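Pyridoxal kinase (Entamoeba histolytica, PDB 4S1H) probably catalyses the ATP-dependent phosphorylation of pyridoxal to pyridoxal 5'-phosphate, and is seen here with ADP and magnesium bound. Local coordinates at residues A[130-133]-A[134-137]; A[90-93]-A[94-97]; A[193-196]-A[197-201]. One frame throughout, in Å; residues are numbered along the deposited sequence.

How the contacts relate
Along the chain the order is contact 2, contact 1, contact 3. Contact 2 (90-97) is two turns of helix 87-100, and contact 1 (130-137) is the end of helix 124-133 with the turn that follows; their centres lie about 10 Å apart. The two helices pack directly: Ile94 CG1 meets Leu133 CD1 at 3.6 Å, and Ile94 also touches Glu132 and Tyr136. Contacts 1 and 2 thus form one packed region over the mixed sheet containing strands 78-81, 107-110 and 139-140. Contact 3 (193-201) lies apart in the separate antiparallel sheet and touches neither, its centre about 20 Å from that of contact 1 and about 28 Å from that of contact 2.

Contact 1: residues A[130-133]-A[134-137]; sequences MKEL and IKYA
Glu132 and Lys135 form a salt bridge at the C-terminal end of helix 124-133, a local contact in which the last helical turn runs into the loop before strand 139-140. The setting is the alpha/beta core of a ribokinase-clan kinase, where this helix connects strand 119-120 to the edge strand 139-140 of the mixed sheet. The regular i to i+4 bonding finishes with Ile134 N on Met130 O, 3.0 Å long and fairly straight at 164°. After it the chain tightens to i to i+3 bonds: Lys135 N reaches Glu132 O at 3.2 Å, and Tyr136 N reaches Leu133 O at 3.1 Å.

The two charged side chains lie side by side and point the same way. Glu132 is bent at chi2, whereas Lys135 is extended beyond CG, its aliphatic part passing Lys131 O. Their bridge is loose, with Lys135 NZ 3.5 Å from Glu132 OE2, so its hydrogen bond is weak. Ile134 carries CG1 between its backbone N and carbonyl carbon (chi1 57°), which lays that branch against Lys131 O at 3.3 Å, while CG2 makes a looser apolar contact with CG of Met130.

Met130 and Ile134 pack on Cys110 of strand 107-110 and on Leu150 of helix 144-151, and Leu133 packs on Phe108, so these side chains lie between the helix end and strand 107-110. Tyr136 has its CG anti to the carbonyl carbon (chi1 -58°), and the ring swings back along the preceding turn. Leu133 O lies at the ring edge, near its plane, while Glu132 O approaches obliquely, 3.4 Å from Tyr136 CE2.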
loop_
_atom_site.group_PDB
_atom_site.type_symbol
_atom_site.label_atom_id
_atom_site.label_comp_id
_atom_site.label_asym_id
_atom_site.label_seq_id
_atom_site.Cartn_x
_atom_site.Cartn_y
_atom_site.Cartn_z
ATOM N N MET A 130 19.001 5.617 15.228
ATOM C CA MET A 130 18.726 6.625 14.192
ATOM C C MET A 130 19.870 7.630 14.020
ATOM O O MET A 130 20.103 8.102 12.916
ATOM C CB MET A 130 17.436 7.371 14.505
ATOM C CG MET A 130 16.886 8.243 13.387
ATOM S SD MET A 130 16.477 7.388 11.838
ATOM C CE MET A 130 15.976 5.748 12.406
ATOM N N LYS A 131 20.562 7.974 15.105
ATOM C CA LYS A 131 21.725 8.856 14.997
ATOM C C LYS A 131 22.801 8.274 14.101
ATOM O O LYS A 131 23.560 9.039 13.462
ATOM C CB LYS A 131 22.286 9.182 16.388
ATOM C CG LYS A 131 21.396 10.043 17.257
ATOM C CD LYS A 131 22.050 10.245 18.623
ATOM C CE LYS A 131 21.319 11.278 19.458
ATOM N NZ LYS A 131 22.116 11.656 20.657
ATOM N N GLU A 132 22.860 6.936 14.014
ATOM C CA GLU A 132 23.789 6.265 13.113
ATOM C C GLU A 132 23.242 6.160 11.706
ATOM O O GLU A 132 23.958 6.418 10.751
ATOM C CB GLU A 132 24.182 4.884 13.654
ATOM C CG GLU A 132 25.047 4.905 14.924
ATOM C CD GLU A 132 26.308 5.769 14.812
ATOM O OE1 GLU A 132 27.033 5.659 13.800
ATOM O OE2 GLU A 132 26.573 6.569 15.739
ATOM N N LEU A 133 21.967 5.819 11.577
ATOM C CA LEU A 133 21.365 5.720 10.243
ATOM C C LEU A 133 21.439 7.037 9.434
ATOM O O LEU A 133 21.734 7.031 8.265
ATOM C CB LEU A 133 19.897 5.249 10.345
ATOM C CG LEU A 133 19.168 5.033 9.015
ATOM C CD1 LEU A 133 19.884 4.027 8.128
ATOM C CD2 LEU A 133 17.744 4.593 9.272
ATOM N N ILE A 134 21.180 8.166 10.071
ATOM C CA ILE A 134 21.147 9.440 9.359
ATOM C C ILE A 134 22.481 9.775 8.690
ATOM O O ILE A 134 22.509 10.522 7.719
ATOM C CB ILE A 134 20.682 10.634 10.234
ATOM C CG1 ILE A 134 21.555 10.813 11.488
ATOM C CG2 ILE A 134 19.210 10.474 10.611
ATOM C CD1 ILE A 134 21.364 12.132 12.209
ATOM N N LYS A 135 23.575 9.226 9.196
ATOM C CA LYS A 135 24.897 9.521 8.666
ATOM C C LYS A 135 25.092 8.998 7.254
ATOM O O LYS A 135 26.014 9.442 6.569
ATOM C CB LYS A 135 25.998 8.983 9.581
ATOM C CG LYS A 135 25.998 9.623 10.960
ATOM C CD LYS A 135 27.168 9.123 11.789
ATOM C CE LYS A 135 27.142 9.707 13.180
ATOM N NZ LYS A 135 28.221 9.093 13.998
ATOM N N TYR A 136 24.233 8.068 6.818
ATOM C CA TYR A 136 24.289 7.550 5.469
ATOM C C TYR A 136 23.388 8.298 4.477
ATOM O O TYR A 136 23.455 8.047 3.291
ATOM C CB TYR A 136 23.965 6.043 5.483
ATOM C CG TYR A 136 24.928 5.262 6.369
ATOM C CD1 TYR A 136 26.155 4.794 5.879
ATOM C CD2 TYR A 136 24.643 5.046 7.708
ATOM C CE1 TYR A 136 27.044 4.104 6.696
ATOM C CE2 TYR A 136 25.522 4.364 8.532
ATOM C CZ TYR A 136 26.722 3.894 8.031
ATOM O OH TYR A 136 27.580 3.208 8.873
ATOM N N ALA A 137 22.569 9.228 4.956
ATOM C CA ALA A 137 21.570 9.902 4.132
ATOM C C ALA A 137 22.112 11.028 3.278
ATOM O O ALA A 137 23.020 11.777 3.681
ATOM C CB ALA A 137 20.438 10.428 5.014
#

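Contact 2: residues A[90-93]-A[94-97]; sequences VYET and INRV
Glu92 sets its CG anti to the backbone N (chi1 -178°) and then bends at chi2 (53°), which swings the carboxylate along the helix toward Asn95 and Arg96. Arg96 bends at its own chi2 and brings the guanidinium edge up to the same group. The two oxygens are shared out: Glu92 OE2 takes Arg96 NE at 2.8 Å on its anti side, somewhat out of the carboxylate plane, with a weak second bond from NH2, while Glu92 OE1 receives Asn95 ND2 at 3.1 Å from above that plane. Carboxylate and guanidinium planes stand steeply to each other, so this salt bridge is not a flat, two-oxygen pairing. Asn95 is held at both ends of its amide, since a water donates to its OD1 at 2.8 Å and to Tyr91 O at 2.7 Å.

These are i to i+3 and i to i+4 contacts on helix 87-100, the crossover helix of a beta-alpha-beta unit between the parallel strands 78-81 and 107-110. Arg96 NH2 also bridges to Asp65, linking the network to helix 57-69, where Phe60 packs against Glu92 and Thr93.

Ile94 and Val97 face helix 124-133, Tyr136 and the sheet. Ile94 lies alongside Tyr91, its CD1 3.9 Å from Tyr91 CD1 and oblique to the ring. Thr93 and Val97 rest on Thr81 and Leu79 of strand 78-81. The Thr93 hydroxyl bonds Leu89 O one turn earlier, and its methyl meets Val97, CG2 to CG2 at 3.9 Å. Val97 N in turn binds Thr93 O at 2.7 Å.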
loop_
_atom_site.group_PDB
_atom_site.type_symbol
_atom_site.label_atom_id
_atom_site.label_comp_id
_atom_site.label_asym_id
_atom_site.label_seq_id
_atom_site.Cartn_x
_atom_site.Cartn_y
_atom_site.Cartn_z
ATOM N N VAL A 90 16.764 -1.018 12.694
ATOM C CA VAL A 90 17.527 0.106 12.217
ATOM C C VAL A 90 18.946 -0.333 11.862
ATOM O O VAL A 90 19.459 0.057 10.816
ATOM C CB VAL A 90 17.565 1.264 13.250
ATOM C CG1 VAL A 90 18.422 2.430 12.752
ATOM C CG2 VAL A 90 16.151 1.755 13.558
ATOM N N TYR A 91 19.591 -1.074 12.764
ATOM C CA TYR A 91 20.962 -1.531 12.522
ATOM C C TYR A 91 21.012 -2.464 11.312
ATOM O O TYR A 91 21.914 -2.349 10.500
ATOM C CB TYR A 91 21.596 -2.159 13.760
ATOM C CG TYR A 91 21.905 -1.128 14.835
ATOM C CD1 TYR A 91 22.754 -0.080 14.571
ATOM C CD2 TYR A 91 21.308 -1.205 16.084
ATOM C CE1 TYR A 91 23.039 0.877 15.539
ATOM C CE2 TYR A 91 21.587 -0.259 17.060
ATOM C CZ TYR A 91 22.446 0.773 16.766
ATOM O OH TYR A 91 22.733 1.749 17.696
ATOM N N GLU A 92 20.014 -3.324 11.152
ATOM C CA GLU A 92 19.970 -4.167 9.954
ATOM C C GLU A 92 19.775 -3.350 8.674
ATOM O O GLU A 92 20.453 -3.595 7.662
ATOM C CB GLU A 92 18.877 -5.193 10.070
ATOM C CG GLU A 92 18.777 -6.155 8.887
ATOM C CD GLU A 92 20.066 -6.876 8.525
ATOM O OE1 GLU A 92 21.040 -6.949 9.334
ATOM O OE2 GLU A 92 20.090 -7.400 7.387
ATOM N N THR A 93 18.917 -2.338 8.742
ATOM C CA THR A 93 18.735 -1.425 7.632
ATOM C C THR A 93 20.053 -0.744 7.267
ATOM O O THR A 93 20.344 -0.567 6.086
ATOM C CB THR A 93 17.652 -0.399 7.936
ATOM O OG1 THR A 93 16.386 -1.071 8.005
ATOM C CG2 THR A 93 17.600 0.692 6.874
ATOM N N ILE A 94 20.837 -0.319 8.254
ATOM C CA ILE A 94 22.151 0.277 7.971
ATOM C C ILE A 94 22.976 -0.672 7.104
ATOM O O ILE A 94 23.579 -0.225 6.148
ATOM C CB ILE A 94 22.906 0.678 9.256
ATOM C CG1 ILE A 94 22.260 1.925 9.891
ATOM C CG2 ILE A 94 24.384 0.952 8.990
ATOM C CD1 ILE A 94 22.670 2.150 11.325
ATOM N N ASN A 95 22.993 -1.963 7.450
ATOM C CA ASN A 95 23.723 -2.948 6.648
ATOM C C ASN A 95 23.221 -2.977 5.222
ATOM O O ASN A 95 24.024 -3.026 4.303
ATOM C CB ASN A 95 23.617 -4.342 7.241
ATOM C CG ASN A 95 24.254 -4.468 8.604
ATOM O OD1 ASN A 95 25.235 -3.811 8.913
ATOM N ND2 ASN A 95 23.691 -5.361 9.425
ATOM N N ARG A 96 21.906 -2.952 5.055
ATOM C CA ARG A 96 21.286 -3.035 3.716
ATOM C C ARG A 96 21.551 -1.762 2.929
ATOM O O ARG A 96 21.899 -1.834 1.762
ATOM C CB ARG A 96 19.793 -3.261 3.830
ATOM C CG ARG A 96 19.416 -4.553 4.544
ATOM C CD ARG A 96 19.926 -5.798 3.864
ATOM N NE ARG A 96 19.671 -6.991 4.691
ATOM C CZ ARG A 96 19.543 -8.227 4.234
ATOM N NH1 ARG A 96 19.639 -8.474 2.938
ATOM N NH2 ARG A 96 19.315 -9.231 5.088
ATOM N N VAL A 97 21.527 -0.603 3.610
ATOM C CA VAL A 97 21.847 0.686 2.976
ATOM C C VAL A 97 23.247 0.744 2.422
ATOM O O VAL A 97 23.462 1.182 1.277
ATOM C CB VAL A 97 21.688 1.853 3.967
ATOM C CG1 VAL A 97 22.271 3.167 3.410
ATOM C CG2 VAL A 97 20.234 2.032 4.326
HETATM O O HOH W 1 24.562 -2.328 11.217
#

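Contact 3: residues A[193-196]-A[197-201]; sequences FKDT and LNNKN
Asp195 O is gripped twice by Asn199: the side-chain ND2 binds it at 2.8 Å, in the carbonyl plane and on a lone pair, and the backbone N adds a weak bond. The carboxylate of Asp195, placed by a CG anti to its backbone N (chi1 176°), holds the next part of the turn. Asp195 OD1 accepts Asn198 N at 3.1 Å from above the carboxylate plane, an aspartate side chain bonding the backbone N three residues on. Asp195 OD2 offers its syn lone pair to Asn198 ND2 at 2.9 Å. A water joins OD2 to Asn199 ND2, so that amide nitrogen has two partners.

The Asn199 amide stacks almost parallel to the Phe193 ring, with CB over one face in a CH-pi contact, 3.5 Å from the ring centroid. At the ring edge lies Asn201 OD1, which also receives Phe193 N at 2.9 Å. A second water links Asn201 ND2 to Phe193 O, so the Asn201 side chain closes the base of the loop through both of its polar atoms.

This surface segment is the connecting loop of a beta-hairpin, joining strands 186-193 and 202-207, antiparallel neighbours in the four-stranded sheet. Around it, Lys194 NZ bonds His169 O of helix 158-170, Asn201 pairs through its backbone with Ile279, and Lys200 makes a cation-pi contact with Tyr278 of strand 277-278.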
loop_
_atom_site.group_PDB
_atom_site.type_symbol
_atom_site.label_atom_id
_atom_site.label_comp_id
_atom_site.label_asym_id
_atom_site.label_seq_id
_atom_site.Cartn_x
_atom_site.Cartn_y
_atom_site.Cartn_z
ATOM N N PHE A 193 22.088 23.457 4.044
ATOM C CA PHE A 193 23.080 22.728 3.261
ATOM C C PHE A 193 24.436 22.743 3.954
ATOM O O PHE A 193 24.891 23.794 4.486
ATOM C CB PHE A 193 23.226 23.311 1.863
ATOM C CG PHE A 193 21.990 23.234 1.050
ATOM C CD1 PHE A 193 21.027 24.217 1.136
ATOM C CD2 PHE A 193 21.785 22.155 0.188
ATOM C CE1 PHE A 193 19.880 24.163 0.389
ATOM C CE2 PHE A 193 20.625 22.089 -0.569
ATOM C CZ PHE A 193 19.663 23.077 -0.465
ATOM N N LYS A 194 25.104 21.596 3.963
ATOM C CA LYS A 194 26.513 21.516 4.395
ATOM C C LYS A 194 27.396 22.394 3.515
ATOM O O LYS A 194 28.290 23.108 4.015
ATOM C CB LYS A 194 27.001 20.062 4.353
ATOM C CG LYS A 194 28.467 19.839 4.712
ATOM C CD LYS A 194 28.826 18.365 4.699
ATOM C CE LYS A 194 30.308 18.142 4.920
ATOM N NZ LYS A 194 30.737 18.471 6.309
ATOM N N ASP A 195 27.136 22.353 2.213
ATOM C CA ASP A 195 27.913 23.133 1.255
ATOM C C ASP A 195 27.135 24.397 0.893
ATOM O O ASP A 195 26.273 24.384 0.008
ATOM C CB ASP A 195 28.167 22.267 0.008
ATOM C CG ASP A 195 28.889 23.013 -1.090
ATOM O OD1 ASP A 195 29.172 24.226 -0.915
ATOM O OD2 ASP A 195 29.143 22.398 -2.141
ATOM N N THR A 196 27.447 25.485 1.586
ATOM C CA THR A 196 26.795 26.762 1.363
ATOM C C THR A 196 27.455 27.600 0.260
ATOM O O THR A 196 26.888 28.604 -0.159
ATOM C CB THR A 196 26.807 27.578 2.654
ATOM O OG1 THR A 196 28.167 27.753 3.089
ATOM C CG2 THR A 196 26.027 26.837 3.719
ATOM N N LEU A 197 28.622 27.171 -0.227
ATOM C CA LEU A 197 29.233 27.795 -1.416
ATOM C C LEU A 197 28.365 27.545 -2.657
ATOM O O LEU A 197 28.090 28.471 -3.415
ATOM C CB LEU A 197 30.669 27.294 -1.659
ATOM C CG LEU A 197 31.763 27.514 -0.573
ATOM C CD1 LEU A 197 32.848 26.436 -0.606
ATOM C CD2 LEU A 197 32.371 28.894 -0.795
ATOM N N ASN A 198 27.885 26.313 -2.823
ATOM C CA ASN A 198 27.159 25.921 -4.038
ATOM C C ASN A 198 25.650 25.760 -3.881
ATOM O O ASN A 198 24.956 25.463 -4.851
ATOM C CB ASN A 198 27.768 24.636 -4.591
ATOM C CG ASN A 198 29.238 24.808 -4.948
ATOM O OD1 ASN A 198 29.600 25.704 -5.710
ATOM N ND2 ASN A 198 30.087 23.956 -4.391
ATOM N N ASN A 199 25.145 25.930 -2.663
ATOM C CA ASN A 199 23.709 25.831 -2.379
ATOM C C ASN A 199 23.313 26.980 -1.491
ATOM O O ASN A 199 24.130 27.467 -0.713
ATOM C CB ASN A 199 23.393 24.538 -1.656
ATOM C CG ASN A 199 23.911 23.339 -2.397
ATOM O OD1 ASN A 199 23.292 22.890 -3.359
ATOM N ND2 ASN A 199 25.067 22.830 -1.972
ATOM N N LYS A 200 22.058 27.398 -1.603
ATOM C CA LYS A 200 21.559 28.520 -0.801
ATOM C C LYS A 200 20.537 28.041 0.230
ATOM O O LYS A 200 19.489 27.523 -0.129
ATOM C CB LYS A 200 20.915 29.563 -1.705
ATOM C CG LYS A 200 21.910 30.387 -2.499
ATOM C CD LYS A 200 21.193 31.463 -3.292
ATOM C CE LYS A 200 20.822 32.724 -2.522
ATOM N NZ LYS A 200 21.916 33.722 -2.353
ATOM N N ASN A 201 20.845 28.279 1.521
ATOM C CA ASN A 201 19.899 27.955 2.562
ATOM C C ASN A 201 18.657 28.812 2.426
ATOM O O ASN A 201 18.741 30.007 2.062
ATOM C CB ASN A 201 20.491 28.240 3.969
ATOM C CG ASN A 201 21.577 27.256 4.369
ATOM O OD1 ASN A 201 21.874 26.288 3.647
ATOM N ND2 ASN A 201 22.173 27.490 5.517
HETATM O O HOH W 2 24.189 25.591 6.393
HETATM O O HOH W 3 26.771 20.958 -3.180
#